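Local coordinates for predicted DNA-binding transcriptional regulator (Aliivibrio fischeri ES114, PDB 7DWN), which probably acts as a LysR-type transcriptional regulator, a tetramer that binds DNA through a helix-turn-helix domain to control gene expression, at residues A[223-226]-A[227-231]; A[74-77]-A[78-81]. One frame throughout, in Å; residues are numbered along the deposited sequence.

Two helical segments from the two halves of a LysR-type regulator illustrate how similar backbone ladders serve different surroundings. Contact 2 comes first along the chain, near the end of helix 61-83, the long helix that follows the DNA-binding helix-turn-helix region. Contact 1 follows much later and takes up nearly all of helix 224-232 in the substrate-binding domain, beside strands 215-221 and 238-241. Their centres lie about 41 Å apart, on opposite sides of the chain's centre, and their nearest atoms are about 29 Å apart, so neither touches the other. Contact 1 meets one neighbouring subunit and contact 2 a different one, so both belong to the joining surfaces of the tetramer.

Contact 1: A[223-226]-A[227-231]; sequences MTDM and LKILV
Asp225 and Lys228, one turn apart at the start of helix 224-232, meet through a water rather than by direct ion pairing. Asp225 OD1 lies 4.6 Å from Lys228 NZ, too far for a salt bridge, and the water spans the gap by donating to OD1 at 2.6 Å and accepting from NZ at 2.9 Å. Full extension of the lysine, with CG anti to the backbone N (chi1 173°), carries its ammonium to this place. There NZ also bonds to the carbonyl O of Ser244, with a weak, long ion pair to Glu248 besides.

Met223 stands at the N-cap, its N-H satisfied by Ser221 OG. Its carbonyl O opens the ladder by accepting from Leu227 N at 3.3 Å and, weakly, from Met226 N. Lys228 N then reaches Thr224 O, Ile229 N Asp225 O, Leu230 N Met226 O and Val231 N Leu227 O, the regular i to i+4 pattern of an alpha-helix. This short helix belongs to the periplasmic-binding-protein-like effector domain of LysR regulators. Thr224 OG1 hydrogen-bonds to Tyr196 OH and to a sulfonate oxygen of a bound MES, probably a crystallisation additive.

Ile229 CG1 packs 3.2 Å from Asp225 O, the same carbonyl that its own N-H engages. Met226, bent at chi2 and chi3, brings CE to 4.4 Å from both Ile229 CB and Leu230 CG, and also touches Phe219 of strand 215-221. On the side of Met226 and Ile229, Ile108 and Pro109 of a neighbouring subunit pack against the helix.

Contact 2: A[74-77]-A[78-81]; sequences VNQI and EAGI
The amide of Asn75 and the carboxylate of Glu78 are the flat groups that meet here, their planes turned 52° apart, so they do not stack. Their oxygens approach instead: Asn75 OD1 is 3.6 Å from Glu78 OE1, a meeting of two acceptors. At the other oxygen of the carboxylate, Val74 CG1 comes to 4.0 Å from Glu78 OE2. A second amide, that of Gln76, brings NE2 to 4.2 Å from Ala79 CB. Glu78 sets CG beside its own backbone N (chi1 -64°), 3.3 Å from Val74 O, and extension beyond CG carries the carboxylate out to Asn75 and Val74.

Beneath these groups the backbone repeats the i to i+4 ladder of helix 61-83, the linker helix of LysR regulators, through which DNA-binding domains commonly pair. Glu78 N donates to Val74 O, Ala79 N to Asn75 O, Gly80 N to Gln76 O, and Ile81 N to Ile77 O, the last at an N-H...O angle of 151°. Along another side Ile77 CG2 lies 4.4 Å from Ile81 CG1, and Ile81 CG1 rests 3.2 Å from Ile77 O.

Helix 5-17 covers Val74 through Leu8 and Leu12, while Leu73 of a neighbouring subunit packs on Gln76 and Ile77 and Met1 of that subunit on Ile81. Chemically, the facing oxygens of Asn75 and Glu78 are unlikely to attract each other, so cohesion along these two turns probably rests mainly on the main-chain bonds and the aliphatic contacts.

Contact 1: A[223-226]-A[227-231]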
loop_
_atom_site.group_PDB
_atom_site.type_symbol
_atom_site.label_atom_id
_atom_site.label_comp_id
_atom_site.label_asym_id
_atom_site.label_seq_id
_atom_site.Cartn_x
_atom_site.Cartn_y
_atom_site.Cartn_z
ATOM N N MET A 223 -20.505 11.961 -18.287
ATOM C CA MET A 223 -20.246 13.354 -18.628
ATOM C C MET A 223 -21.539 14.010 -19.096
ATOM O O MET A 223 -22.131 13.585 -20.094
ATOM C CB MET A 223 -19.166 13.450 -19.705
ATOM C CG MET A 223 -17.802 12.967 -19.242
ATOM S SD MET A 223 -16.645 12.691 -20.595
ATOM C CE MET A 223 -17.402 11.279 -21.390
ATOM N N THR A 224 -21.974 15.044 -18.370
ATOM C CA THR A 224 -23.178 15.772 -18.759
ATOM C C THR A 224 -23.026 16.390 -20.141
ATOM O O THR A 224 -23.973 16.397 -20.934
ATOM C CB THR A 224 -23.495 16.850 -17.721
ATOM O OG1 THR A 224 -23.976 16.232 -16.521
ATOM C CG2 THR A 224 -24.537 17.828 -18.245
ATOM N N ASP A 225 -21.837 16.909 -20.451
ATOM C CA ASP A 225 -21.620 17.523 -21.755
ATOM C C ASP A 225 -21.787 16.508 -22.880
ATOM O O ASP A 225 -22.287 16.853 -23.957
ATOM C CB ASP A 225 -20.233 18.163 -21.797
ATOM C CG ASP A 225 -20.185 19.395 -22.676
ATOM O OD1 ASP A 225 -20.985 20.329 -22.441
ATOM O OD2 ASP A 225 -19.341 19.433 -23.597
ATOM N N MET A 226 -21.403 15.253 -22.640
ATOM C CA MET A 226 -21.597 14.202 -23.633
ATOM C C MET A 226 -23.080 13.993 -23.931
ATOM O O MET A 226 -23.500 13.971 -25.100
ATOM C CB MET A 226 -20.957 12.905 -23.133
ATOM C CG MET A 226 -20.662 11.875 -24.204
ATOM S SD MET A 226 -19.382 12.425 -25.344
ATOM C CE MET A 226 -20.372 12.909 -26.756
ATOM N N LEU A 227 -23.887 13.824 -22.877
ATOM C CA LEU A 227 -25.329 13.671 -23.051
ATOM C C LEU A 227 -25.937 14.893 -23.721
ATOM O O LEU A 227 -26.831 14.767 -24.563
ATOM C CB LEU A 227 -26.005 13.424 -21.701
ATOM C CG LEU A 227 -25.589 12.194 -20.897
ATOM C CD1 LEU A 227 -26.483 12.044 -19.677
ATOM C CD2 LEU A 227 -25.647 10.949 -21.759
ATOM N N LYS A 228 -25.466 16.086 -23.355
ATOM C CA LYS A 228 -25.972 17.315 -23.957
ATOM C C LYS A 228 -25.701 17.340 -25.457
ATOM O O LYS A 228 -26.586 17.671 -26.256
ATOM C CB LYS A 228 -25.334 18.521 -23.264
ATOM C CG LYS A 228 -25.641 19.867 -23.893
ATOM C CD LYS A 228 -24.913 20.973 -23.147
ATOM C CE LYS A 228 -25.098 22.322 -23.814
ATOM N NZ LYS A 228 -24.306 23.379 -23.124
ATOM N N ILE A 229 -24.479 16.977 -25.855
ATOM C CA ILE A 229 -24.130 16.945 -27.272
ATOM C C ILE A 229 -24.996 15.936 -28.013
ATOM O O ILE A 229 -25.523 16.225 -29.095
ATOM C CB ILE A 229 -22.631 16.645 -27.450
ATOM C CG1 ILE A 229 -21.794 17.841 -26.998
ATOM C CG2 ILE A 229 -22.332 16.302 -28.896
ATOM C CD1 ILE A 229 -20.313 17.629 -27.138
ATOM N N LEU A 230 -25.176 14.744 -27.439
ATOM C CA LEU A 230 -25.981 13.743 -28.134
ATOM C C LEU A 230 -27.453 14.140 -28.194
ATOM O O LEU A 230 -28.149 13.776 -29.148
ATOM C CB LEU A 230 -25.813 12.372 -27.484
ATOM C CG LEU A 230 -24.489 11.684 -27.827
ATOM C CD1 LEU A 230 -24.580 10.189 -27.582
ATOM C CD2 LEU A 230 -24.080 11.974 -29.265
ATOM N N VAL A 231 -27.940 14.888 -27.201
ATOM C CA VAL A 231 -29.292 15.437 -27.277
ATOM C C VAL A 231 -29.389 16.430 -28.426
ATOM O O VAL A 231 -30.327 16.389 -29.230
ATOM C CB VAL A 231 -29.687 16.090 -25.939
ATOM C CG1 VAL A 231 -30.912 16.976 -26.117
ATOM C CG2 VAL A 231 -29.956 15.031 -24.891
HETATM O O HOH W 1 -21.469 22.814 -23.038
#

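Contact 2: A[74-77]-A[78-81]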
loop_
_atom_site.group_PDB
_atom_site.type_symbol
_atom_site.label_atom_id
_atom_site.label_comp_id
_atom_site.label_asym_id
_atom_site.label_seq_id
_atom_site.Cartn_x
_atom_site.Cartn_y
_atom_site.Cartn_z
ATOM N N VAL A 74 17.107 9.949 -3.220
ATOM C CA VAL A 74 17.048 10.713 -4.463
ATOM C C VAL A 74 15.659 10.624 -5.083
ATOM O O VAL A 74 15.100 11.633 -5.537
ATOM C CB VAL A 74 18.143 10.235 -5.433
ATOM C CG1 VAL A 74 17.835 10.692 -6.848
ATOM C CG2 VAL A 74 19.503 10.755 -4.990
ATOM N N ASN A 75 15.075 9.423 -5.112
ATOM C CA ASN A 75 13.722 9.294 -5.643
ATOM C C ASN A 75 12.720 10.042 -4.773
ATOM O O ASN A 75 11.761 10.632 -5.285
ATOM C CB ASN A 75 13.339 7.819 -5.777
ATOM C CG ASN A 75 13.966 7.163 -6.995
ATOM O OD1 ASN A 75 14.271 7.830 -7.985
ATOM N ND2 ASN A 75 14.160 5.849 -6.930
ATOM N N GLN A 76 12.937 10.054 -3.454
ATOM C CA GLN A 76 12.055 10.810 -2.571
ATOM C C GLN A 76 12.181 12.309 -2.814
ATOM O O GLN A 76 11.184 13.036 -2.767
ATOM C CB GLN A 76 12.363 10.467 -1.114
ATOM C CG GLN A 76 11.394 11.079 -0.125
ATOM C CD GLN A 76 9.957 10.687 -0.406
ATOM O OE1 GLN A 76 9.581 9.522 -0.279
ATOM N NE2 GLN A 76 9.144 11.662 -0.799
ATOM N N ILE A 77 13.399 12.786 -3.086
ATOM C CA ILE A 77 13.606 14.196 -3.407
ATOM C C ILE A 77 12.872 14.556 -4.693
ATOM O O ILE A 77 12.179 15.578 -4.773
ATOM C CB ILE A 77 15.113 14.503 -3.514
ATOM C CG1 ILE A 77 15.767 14.508 -2.132
ATOM C CG2 ILE A 77 15.356 15.828 -4.227
ATOM C CD1 ILE A 77 17.280 14.591 -2.178
ATOM N N GLU A 78 13.022 13.719 -5.722
ATOM C CA GLU A 78 12.346 13.978 -6.989
ATOM C C GLU A 78 10.830 13.981 -6.817
ATOM O O GLU A 78 10.136 14.838 -7.380
ATOM C CB GLU A 78 12.782 12.947 -8.031
ATOM C CG GLU A 78 14.266 13.030 -8.379
ATOM C CD GLU A 78 14.692 12.003 -9.408
ATOM O OE1 GLU A 78 13.930 11.041 -9.634
ATOM O OE2 GLU A 78 15.786 12.159 -9.991
ATOM N N ALA A 79 10.301 13.043 -6.024
ATOM C CA ALA A 79 8.866 13.010 -5.756
ATOM C C ALA A 79 8.406 14.258 -5.007
ATOM O O ALA A 79 7.373 14.847 -5.349
ATOM C CB ALA A 79 8.513 11.751 -4.963
ATOM N N GLY A 80 9.155 14.674 -3.983
ATOM C CA GLY A 80 8.784 15.860 -3.233
ATOM C C GLY A 80 8.837 17.130 -4.056
ATOM O O GLY A 80 8.048 18.052 -3.828
ATOM N N ILE A 81 9.760 17.203 -5.017
ATOM C CA ILE A 81 9.820 18.380 -5.879
ATOM C C ILE A 81 8.692 18.355 -6.904
ATOM O O ILE A 81 8.070 19.388 -7.179
ATOM C CB ILE A 81 11.200 18.491 -6.552
ATOM C CG1 ILE A 81 12.292 18.645 -5.493
ATOM C CG2 ILE A 81 11.238 19.675 -7.511
ATOM C CD1 ILE A 81 12.048 19.785 -4.530
#